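Local coordinates for beta-N-acetylglucosaminidase-like protein Glycoside hydrolase family 20 (Flavobacterium johnsoniae, PDB 6YHH) that probably acts as a family 20 beta-N-acetylhexosaminidase (chitobiase), cleaving N-acetylglucosamine units from chitin-derived oligosaccharides, at residues L416-P419 / V420-Y424; E572-S575 / Q576-N580; A510-L513 / R514-N518; Q520-K523 / S524-E527. All blocks are in the same frame, centred on the assembly; numbering follows the deposited sequence.

Interaction 1: L416-P419 / V420-Y424; sequences LMYP and VASHY
P419 and V420 join a loop to a short helix in the family 20 catalytic domain, after barrel strand 406-408. V420 turns its side chain away from the loop, toward helices 467-476 and 484-497, while its backbone N bonds to D563. One turn on, S422 comes back onto P419. Its N-H reaches P419 O at 3.1 Å, bent (135°) and from above the carbonyl plane, whereas S422 OG meets the same P419 O at 2.7 Å, almost in line with C=O. In this conformer, one of two modelled, the hydroxyl also sits 3.5 Å from Y418 CB and above the centre of the H423 ring. H423 follows, with CG anti to the carbonyl carbon (chi1 -56°), which sends the imidazole back to the loop. The H423 and Y418 side chains cross at about a right angle, and H423 CE1 comes 4.2 Å from Y418 CD2, near the tyrosine plane. In the imidazole plane, a water lies 2.8 Å from H423 NE2 and accepts from Y418 N at 2.8 Å; H423 ND1 bonds to G411 O. With an alanine here, the water and G411 O are each likely to lose a partner, and a gap would probably open beside Y418 CB. Both ring nitrogens are engaged, which fixes the ring's rotation and ties the helix to two points on one loop, G411 O directly and Y418 N through water.

Interaction 2: E572-S575 / Q576-N580; sequences EAVS and QYLAN
Q576, Y577, L578 and A579 each send their backbone N-H to the carbonyl four residues earlier, from E572, A573, V574 and S575, at angles of 153° to 163°, so regular alpha-helix runs through the join. On the solvent side, E572 and Q576 clasp one turn apart. E572 has CG anti to its N (chi1 173°) and bends at chi2, while Q576 is bent at chi2 as well, and the two ends converge with Q576 NE2 2.9 Å from E572 OE2. The amide comes in above the carboxylate plane, the two flat groups being turned 52° to each other. Q576 CG also rests 3.2 Å from E572 O. This is the last part of helix 565-579, in the helical C-terminal region, and it lies against helices 583-607 and 665-671. On the flank facing the latter helix, V574 and L578 run side by side and point the same way, V574 CG1 to L578 CD1 at 3.9 Å; V574 touches L671 and L578 touches K670. Y577 directs its ring away from 572-575, onto K586 and V589. S575 OG turns back along its own helix to D571 O. At N580 the backbone leaves the helix, and N580 O takes a bond from N585 ND2 at the start of helix 583-607.

Interaction 3: A510-L513 / R514-N518; sequences AVIL and RNIAN
R514 folds its side chain back over the preceding turn, laying one guanidinium face on A510 O, which stands 3.6 Å from R514 CZ and over the group's centre. No side-chain N-H points at that oxygen; it receives R514 N instead, at 2.9 Å. R514 NH1 lies 3.6 Å from A510 CB, and V511 CG2 is 3.9 Å from R514 NH2. The bend at chi3 (-73°) is what brings the guanidinium back over the helix, where R514 NE forms a salt bridge to E499 of the second subunit. A leucine here would probably leave that glutamate without its positive mate across the subunit interface and strip the cover from A510 O. Next in line, N515 hydrogen-bonds R497 and G54 of the second subunit as well as T554 of its own chain. On the buried flank I516 CD1 packs 3.8 Å from I512 CG2 and 4.2 Å from L513 CD2. N518 leaves helical geometry, its positive phi (56°) going with a Schellman motif in which N518 N bonds to N515 O. Outside these turns, I512 and I516 lean on helix 556-559, L513 is set between that helix and helix 523-529, and the R514 side of helix 507-517 faces the second subunit.

Interaction 4: Q520-K523 / S524-E527; sequences QNIK and SVNE
K523 and E527 form an i to i+4 salt bridge along the first turn of helix 523-529, whose start is capped by N521: its OD1 takes the K523 N-H at 3.0 Å, an Asx turn. From K523 CB, which lies against S524 N, the chain runs out nearly straight through CG and CD and grazes the glutamate as it goes. K523 CG is 3.5 Å from E527 OE2, CD stands a little back at 4.0 Å, and CE returns to 3.4 Å of that same OE2. A single bend at chi4 (-79°) then drops NZ onto E527 OE2 at 3.0 Å, on the syn side and 19° out of the carboxylate plane. One oxygen thus takes the ammonium and is flanked by the lysine's methylenes, and E527 CG rides over K523 O. On the inner side, I522 O accepts N526 N at 2.9 Å in an almost straight bond (172°), and I522 CB rests on V525 CG1. V525 leans on L603 of helix 583-607 and on L513, and I522 is packed against R514, so helix 523-529 is wedged between helices 507-517 and 583-607. At the helix start, a water donates to N521 O at 2.7 Å and accepts from S524 N at 2.9 Å.

Along the chain the four contacts run in series, 1, 3, 4, then 2; each joins adjoining segments, so none closes a long loop, and none nests or crosses. Interaction 1 joins a loop of the catalytic barrel to helix 420-424, near helices 467-476 and 484-497. Interactions 3 and 4 come next, at the end of helix 507-517 and the start of helix 523-529, a short linker between. Their centres are 9 Å apart and they touch: L513 CD2 meets V525 CG2 at 3.7 Å, and I522 CG2 closes on R514 N. Interaction 2 lies about 35 Å from interaction 3 between centres, yet helix 583-607 packs against both it and interaction 4, joining the two helical regions.

Interaction 1: L416-P419 / V420-Y424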
loop_
_atom_site.group_PDB
_atom_site.type_symbol
_atom_site.label_atom_id
_atom_site.label_comp_id
_atom_site.label_asym_id
_atom_site.label_seq_id
_atom_site.Cartn_x
_atom_site.Cartn_y
_atom_site.Cartn_z
ATOM N N LEU A 416 -7.675 -16.452 13.867
ATOM C CA LEU A 416 -8.681 -17.503 13.778
ATOM C C LEU A 416 -10.056 -16.965 13.403
ATOM O O LEU A 416 -11.027 -17.692 13.360
ATOM C CB LEU A 416 -8.684 -18.244 15.143
ATOM C CG LEU A 416 -7.313 -18.928 15.422
ATOM C CD1 LEU A 416 -7.398 -19.650 16.799
ATOM C CD2 LEU A 416 -6.768 -19.810 14.321
ATOM N N MET A 417 -10.128 -15.646 13.256
ATOM C CA MET A 417 -11.331 -14.974 12.729
ATOM C C MET A 417 -12.531 -14.988 13.661
ATOM O O MET A 417 -13.704 -14.906 13.215
ATOM C CB MET A 417 -11.710 -15.456 11.302
ATOM C CG MET A 417 -10.514 -15.455 10.334
ATOM S SD MET A 417 -9.521 -13.958 10.369
ATOM C CE MET A 417 -10.636 -12.797 9.635
ATOM N N TYR A 418 -12.254 -15.077 14.936
ATOM C CA TYR A 418 -13.360 -14.991 15.965
ATOM C C TYR A 418 -13.938 -13.591 16.060
ATOM O O TYR A 418 -13.334 -12.579 15.710
ATOM C CB TYR A 418 -12.796 -15.441 17.312
ATOM C CG TYR A 418 -12.206 -16.828 17.423
ATOM C CD1 TYR A 418 -12.811 -17.911 16.876
ATOM C CD2 TYR A 418 -11.057 -17.053 18.170
ATOM C CE1 TYR A 418 -12.332 -19.177 17.022
ATOM C CE2 TYR A 418 -10.552 -18.323 18.336
ATOM C CZ TYR A 418 -11.173 -19.382 17.762
ATOM O OH TYR A 418 -10.690 -20.682 17.937
ATOM N N PRO A 419 -15.178 -13.509 16.591
ATOM C CA PRO A 419 -15.796 -12.195 16.777
ATOM C C PRO A 419 -15.011 -11.303 17.728
ATOM O O PRO A 419 -14.378 -11.825 18.688
ATOM C CB PRO A 419 -17.161 -12.542 17.390
ATOM C CG PRO A 419 -17.347 -13.991 17.126
ATOM C CD PRO A 419 -15.968 -14.625 17.099
ATOM N N VAL A 420 -15.084 -9.994 17.487
ATOM C CA VAL A 420 -14.358 -9.018 18.283
ATOM C C VAL A 420 -14.645 -9.175 19.789
ATOM O O VAL A 420 -13.757 -9.015 20.602
ATOM C CB VAL A 420 -14.501 -7.597 17.787
ATOM C CG1 VAL A 420 -15.973 -7.085 18.018
ATOM C CG2 VAL A 420 -13.528 -6.653 18.423
ATOM N N ALA A 421 -15.898 -9.446 20.169
ATOM C CA ALA A 421 -16.182 -9.519 21.606
ATOM C C ALA A 421 -15.436 -10.610 22.326
ATOM O O ALA A 421 -15.108 -10.422 23.471
ATOM C CB ALA A 421 -17.675 -9.706 21.811
ATOM N N SER A 422 -15.103 -11.726 21.651
ATOM C CA SER A 422 -14.307 -12.760 22.310
ATOM C C SER A 422 -12.912 -12.222 22.683
ATOM O O SER A 422 -12.401 -12.569 23.744
ATOM C CB SER A 422 -14.140 -14.009 21.448
ATOM O OG SER A 422 -13.311 -13.697 20.360
ATOM N N HIS A 423 -12.327 -11.364 21.860
ATOM C CA HIS A 423 -11.065 -10.754 22.184
ATOM C C HIS A 423 -11.162 -9.589 23.207
ATOM O O HIS A 423 -10.326 -9.472 24.090
ATOM C CB HIS A 423 -10.369 -10.290 20.865
ATOM C CG HIS A 423 -10.197 -11.382 19.905
ATOM N ND1 HIS A 423 -9.523 -12.537 20.213
ATOM C CD2 HIS A 423 -10.518 -11.467 18.591
ATOM C CE1 HIS A 423 -9.512 -13.324 19.150
ATOM N NE2 HIS A 423 -10.113 -12.700 18.165
ATOM N N TYR A 424 -12.233 -8.773 23.076
ATOM C CA TYR A 424 -12.392 -7.601 23.930
ATOM C C TYR A 424 -12.597 -7.971 25.353
ATOM O O TYR A 424 -12.107 -7.268 26.233
ATOM C CB TYR A 424 -13.587 -6.799 23.434
ATOM C CG TYR A 424 -13.792 -5.463 24.117
ATOM C CD1 TYR A 424 -12.778 -4.549 24.167
ATOM C CD2 TYR A 424 -14.985 -5.200 24.770
ATOM C CE1 TYR A 424 -12.980 -3.317 24.756
ATOM C CE2 TYR A 424 -15.226 -4.000 25.392
ATOM C CZ TYR A 424 -14.232 -3.062 25.403
ATOM O OH TYR A 424 -14.431 -1.872 26.003
HETATM O O HOH W 1 -9.807 -14.361 15.989
#

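Interaction 2: E572-S575 / Q576-N580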
loop_
_atom_site.group_PDB
_atom_site.type_symbol
_atom_site.label_atom_id
_atom_site.label_comp_id
_atom_site.label_asym_id
_atom_site.label_seq_id
_atom_site.Cartn_x
_atom_site.Cartn_y
_atom_site.Cartn_z
ATOM N N GLU A 572 -30.046 -7.282 15.640
ATOM C CA GLU A 572 -30.657 -6.219 16.481
ATOM C C GLU A 572 -32.108 -6.070 16.059
ATOM O O GLU A 572 -33.031 -6.049 16.927
ATOM C CB GLU A 572 -29.913 -4.898 16.341
ATOM C CG GLU A 572 -30.583 -3.692 17.058
ATOM C CD GLU A 572 -30.629 -3.851 18.587
ATOM O OE1 GLU A 572 -29.970 -4.806 19.151
ATOM O OE2 GLU A 572 -31.365 -3.018 19.237
ATOM N N ALA A 573 -32.356 -5.987 14.761
ATOM C CA ALA A 573 -33.725 -5.831 14.287
ATOM C C ALA A 573 -34.581 -7.032 14.674
ATOM O O ALA A 573 -35.774 -6.876 15.076
ATOM C CB ALA A 573 -33.737 -5.605 12.781
ATOM N N VAL A 574 -34.049 -8.252 14.545
ATOM C CA VAL A 574 -34.801 -9.451 14.929
ATOM C C VAL A 574 -35.134 -9.494 16.447
ATOM O O VAL A 574 -36.263 -9.817 16.874
ATOM C CB VAL A 574 -34.094 -10.724 14.472
ATOM C CG1 VAL A 574 -34.672 -11.987 15.143
ATOM C CG2 VAL A 574 -34.214 -10.793 12.956
ATOM N N SER A 575 -34.148 -9.146 17.243
ATOM C CA SER A 575 -34.332 -9.091 18.734
ATOM C C SER A 575 -35.386 -8.082 19.085
ATOM O O SER A 575 -36.311 -8.432 19.848
ATOM C CB SER A 575 -33.071 -8.722 19.465
ATOM O OG SER A 575 -32.125 -9.804 19.364
ATOM N N GLN A 576 -35.319 -6.926 18.460
ATOM C CA GLN A 576 -36.318 -5.863 18.810
ATOM C C GLN A 576 -37.720 -6.310 18.412
ATOM O O GLN A 576 -38.674 -6.128 19.214
ATOM C CB GLN A 576 -36.035 -4.599 18.100
ATOM C CG GLN A 576 -34.797 -3.926 18.569
ATOM C CD GLN A 576 -34.995 -3.238 19.887
ATOM O OE1 GLN A 576 -36.115 -2.827 20.247
ATOM N NE2 GLN A 576 -33.906 -3.045 20.601
ATOM N N TYR A 577 -37.837 -6.885 17.213
ATOM C CA TYR A 577 -39.117 -7.388 16.743
ATOM C C TYR A 577 -39.654 -8.468 17.621
ATOM O O TYR A 577 -40.874 -8.440 17.950
ATOM C CB TYR A 577 -39.028 -7.828 15.231
ATOM C CG TYR A 577 -40.209 -8.612 14.723
ATOM C CD1 TYR A 577 -41.471 -7.985 14.502
ATOM C CD2 TYR A 577 -40.141 -9.949 14.522
ATOM C CE1 TYR A 577 -42.536 -8.707 14.046
ATOM C CE2 TYR A 577 -41.238 -10.662 14.047
ATOM C CZ TYR A 577 -42.415 -10.025 13.843
ATOM O OH TYR A 577 -43.532 -10.733 13.424
ATOM N N LEU A 578 -38.829 -9.471 18.047
ATOM C CA LEU A 578 -39.435 -10.579 18.768
ATOM C C LEU A 578 -39.917 -10.105 20.134
ATOM O O LEU A 578 -40.904 -10.658 20.633
ATOM C CB LEU A 578 -38.471 -11.724 18.985
ATOM C CG LEU A 578 -38.144 -12.444 17.679
ATOM C CD1 LEU A 578 -36.961 -13.384 17.939
ATOM C CD2 LEU A 578 -39.355 -13.181 17.188
ATOM N N ALA A 579 -39.258 -9.107 20.668
ATOM C CA ALA A 579 -39.601 -8.482 21.958
ATOM C C ALA A 579 -40.848 -7.602 21.842
ATOM O O ALA A 579 -41.591 -7.462 22.821
ATOM C CB ALA A 579 -38.463 -7.641 22.412
ATOM N N ASN A 580 -41.080 -7.029 20.676
ATOM C CA ASN A 580 -42.185 -6.088 20.438
ATOM C C ASN A 580 -42.487 -6.135 18.965
ATOM O O ASN A 580 -41.818 -5.434 18.181
ATOM C CB ASN A 580 -41.802 -4.669 20.884
ATOM C CG ASN A 580 -42.908 -3.640 20.591
ATOM O OD1 ASN A 580 -43.847 -3.905 19.909
ATOM N ND2 ASN A 580 -42.738 -2.475 21.048
#

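Interaction 3: A510-L513 / R514-N518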
loop_
_atom_site.group_PDB
_atom_site.type_symbol
_atom_site.label_atom_id
_atom_site.label_comp_id
_atom_site.label_asym_id
_atom_site.label_seq_id
_atom_site.Cartn_x
_atom_site.Cartn_y
_atom_site.Cartn_z
ATOM N N ALA A 510 -11.973 -3.759 -1.540
ATOM C CA ALA A 510 -12.572 -3.410 -2.866
ATOM C C ALA A 510 -11.744 -3.943 -4.026
ATOM O O ALA A 510 -12.286 -4.260 -5.065
ATOM C CB ALA A 510 -12.743 -1.886 -3.035
ATOM N N VAL A 511 -10.428 -4.024 -3.894
ATOM C CA VAL A 511 -9.596 -4.617 -4.836
ATOM C C VAL A 511 -9.981 -6.086 -5.067
ATOM O O VAL A 511 -10.093 -6.568 -6.222
ATOM C CB VAL A 511 -8.125 -4.597 -4.402
ATOM C CG1 VAL A 511 -7.268 -5.353 -5.392
ATOM C CG2 VAL A 511 -7.664 -3.144 -4.237
ATOM N N ILE A 512 -10.157 -6.805 -3.961
ATOM C CA ILE A 512 -10.573 -8.216 -4.024
ATOM C C ILE A 512 -11.947 -8.336 -4.677
ATOM O O ILE A 512 -12.147 -9.183 -5.540
ATOM C CB ILE A 512 -10.551 -8.872 -2.651
ATOM C CG1 ILE A 512 -9.064 -8.997 -2.211
ATOM C CG2 ILE A 512 -11.150 -10.256 -2.683
ATOM C CD1 ILE A 512 -8.928 -9.208 -0.714
ATOM N N LEU A 513 -12.858 -7.437 -4.342
ATOM C CA LEU A 513 -14.226 -7.520 -4.886
ATOM C C LEU A 513 -14.195 -7.245 -6.405
ATOM O O LEU A 513 -14.881 -7.888 -7.161
ATOM C CB LEU A 513 -15.174 -6.607 -4.177
ATOM C CG LEU A 513 -15.390 -7.077 -2.776
ATOM C CD1 LEU A 513 -16.320 -6.046 -2.146
ATOM C CD2 LEU A 513 -15.945 -8.460 -2.547
ATOM N N ARG A 514 -13.349 -6.302 -6.836
ATOM C CA ARG A 514 -13.184 -6.071 -8.312
ATOM C C ARG A 514 -12.622 -7.287 -9.006
ATOM O O ARG A 514 -13.118 -7.682 -10.097
ATOM C CB ARG A 514 -12.369 -4.820 -8.596
ATOM C CG ARG A 514 -13.194 -3.530 -8.445
ATOM C CD ARG A 514 -12.337 -2.315 -8.855
ATOM N NE ARG A 514 -11.293 -1.945 -7.880
ATOM C CZ ARG A 514 -11.453 -1.206 -6.784
ATOM N NH1 ARG A 514 -12.644 -0.786 -6.414
ATOM N NH2 ARG A 514 -10.420 -0.967 -6.000
ATOM N N ASN A 515 -11.667 -7.956 -8.386
ATOM C CA ASN A 515 -11.140 -9.194 -8.953
ATOM C C ASN A 515 -12.282 -10.235 -9.090
ATOM O O ASN A 515 -12.435 -10.872 -10.126
ATOM C CB ASN A 515 -10.024 -9.732 -8.053
ATOM C CG ASN A 515 -9.483 -11.027 -8.605
ATOM O OD1 ASN A 515 -9.013 -11.057 -9.743
ATOM N ND2 ASN A 515 -9.544 -12.107 -7.792
ATOM N N ILE A 516 -13.034 -10.423 -8.029
ATOM C CA ILE A 516 -14.092 -11.390 -8.024
ATOM C C ILE A 516 -15.184 -11.076 -9.099
ATOM O O ILE A 516 -15.639 -12.006 -9.790
ATOM C CB ILE A 516 -14.735 -11.483 -6.631
ATOM C CG1 ILE A 516 -13.743 -12.102 -5.692
ATOM C CG2 ILE A 516 -16.054 -12.208 -6.617
ATOM C CD1 ILE A 516 -14.252 -11.923 -4.237
ATOM N N ALA A 517 -15.513 -9.783 -9.195
ATOM C CA ALA A 517 -16.559 -9.317 -10.098
ATOM C C ALA A 517 -16.054 -9.101 -11.513
ATOM O O ALA A 517 -16.813 -8.636 -12.320
ATOM C CB ALA A 517 -17.171 -8.030 -9.548
ATOM N N ASN A 518 -14.784 -9.357 -11.833
ATOM C CA ASN A 518 -14.282 -9.054 -13.144
ATOM C C ASN A 518 -14.492 -7.587 -13.476
ATOM O O ASN A 518 -14.807 -7.217 -14.624
ATOM C CB ASN A 518 -14.909 -9.933 -14.233
ATOM C CG ASN A 518 -14.114 -9.961 -15.500
ATOM O OD1 ASN A 518 -12.931 -9.579 -15.560
ATOM N ND2 ASN A 518 -14.767 -10.402 -16.570
#

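Interaction 4: Q520-K523 / S524-E527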
loop_
_atom_site.group_PDB
_atom_site.type_symbol
_atom_site.label_atom_id
_atom_site.label_comp_id
_atom_site.label_asym_id
_atom_site.label_seq_id
_atom_site.Cartn_x
_atom_site.Cartn_y
_atom_site.Cartn_z
ATOM N N GLN A 520 -16.713 -5.495 -12.824
ATOM C CA GLN A 520 -18.072 -4.998 -12.922
ATOM C C GLN A 520 -18.426 -4.250 -11.648
ATOM O O GLN A 520 -17.574 -4.076 -10.742
ATOM C CB GLN A 520 -19.027 -6.186 -13.158
ATOM C CG GLN A 520 -18.734 -7.008 -14.425
ATOM C CD GLN A 520 -19.580 -8.276 -14.471
ATOM O OE1 GLN A 520 -19.252 -9.324 -13.889
ATOM N NE2 GLN A 520 -20.742 -8.140 -15.060
ATOM N N ASN A 521 -19.651 -3.696 -11.572
ATOM C CA ASN A 521 -20.105 -2.991 -10.425
ATOM C C ASN A 521 -20.051 -3.891 -9.193
ATOM O O ASN A 521 -20.676 -4.949 -9.249
ATOM C CB ASN A 521 -21.547 -2.558 -10.684
ATOM C CG ASN A 521 -22.096 -1.656 -9.628
ATOM O OD1 ASN A 521 -21.671 -1.614 -8.478
ATOM N ND2 ASN A 521 -23.128 -0.932 -10.022
ATOM N N ILE A 522 -19.336 -3.482 -8.160
ATOM C CA ILE A 522 -19.126 -4.379 -6.989
ATOM C C ILE A 522 -20.189 -4.266 -5.937
ATOM O O ILE A 522 -20.136 -4.957 -4.959
ATOM C CB ILE A 522 -17.712 -4.277 -6.364
ATOM C CG1 ILE A 522 -17.476 -2.869 -5.792
ATOM C CG2 ILE A 522 -16.652 -4.645 -7.371
ATOM C CD1 ILE A 522 -16.181 -2.677 -5.004
ATOM N N LYS A 523 -21.196 -3.423 -6.160
ATOM C CA LYS A 523 -22.190 -3.175 -5.119
ATOM C C LYS A 523 -22.800 -4.455 -4.499
ATOM O O LYS A 523 -22.816 -4.577 -3.265
ATOM C CB LYS A 523 -23.293 -2.282 -5.619
ATOM C CG LYS A 523 -24.417 -1.991 -4.593
ATOM C CD LYS A 523 -25.416 -0.977 -5.182
ATOM C CE LYS A 523 -26.424 -0.367 -4.212
ATOM N NZ LYS A 523 -27.543 -1.318 -3.936
ATOM N N SER A 524 -23.288 -5.371 -5.321
ATOM C CA SER A 524 -23.959 -6.563 -4.795
ATOM C C SER A 524 -23.010 -7.489 -4.058
ATOM O O SER A 524 -23.361 -8.069 -3.023
ATOM C CB SER A 524 -24.647 -7.288 -5.925
ATOM O OG SER A 524 -25.676 -6.418 -6.330
ATOM N N VAL A 525 -21.778 -7.608 -4.569
ATOM C CA VAL A 525 -20.815 -8.475 -3.860
ATOM C C VAL A 525 -20.342 -7.859 -2.557
ATOM O O VAL A 525 -20.199 -8.537 -1.557
ATOM C CB VAL A 525 -19.671 -8.918 -4.792
ATOM C CG1 VAL A 525 -18.788 -7.827 -5.229
ATOM C CG2 VAL A 525 -18.871 -9.999 -4.113
ATOM N N ASN A 526 -20.169 -6.545 -2.534
ATOM C CA ASN A 526 -19.867 -5.848 -1.279
ATOM C C ASN A 526 -20.995 -5.995 -0.260
ATOM O O ASN A 526 -20.769 -6.316 0.912
ATOM C CB ASN A 526 -19.595 -4.388 -1.597
ATOM C CG ASN A 526 -19.081 -3.633 -0.383
ATOM O OD1 ASN A 526 -18.071 -3.989 0.250
ATOM N ND2 ASN A 526 -19.851 -2.598 -0.009
ATOM N N GLU A 527 -22.233 -5.817 -0.712
ATOM C CA GLU A 527 -23.336 -6.041 0.221
ATOM C C GLU A 527 -23.395 -7.441 0.733
ATOM O O GLU A 527 -23.766 -7.698 1.907
ATOM C CB GLU A 527 -24.700 -5.625 -0.420
ATOM C CG GLU A 527 -24.740 -4.154 -0.726
ATOM C CD GLU A 527 -25.897 -3.724 -1.600
ATOM O OE1 GLU A 527 -26.467 -4.533 -2.351
ATOM O OE2 GLU A 527 -26.182 -2.474 -1.568
HETATM O O HOH W 2 -23.193 -5.316 -8.247
#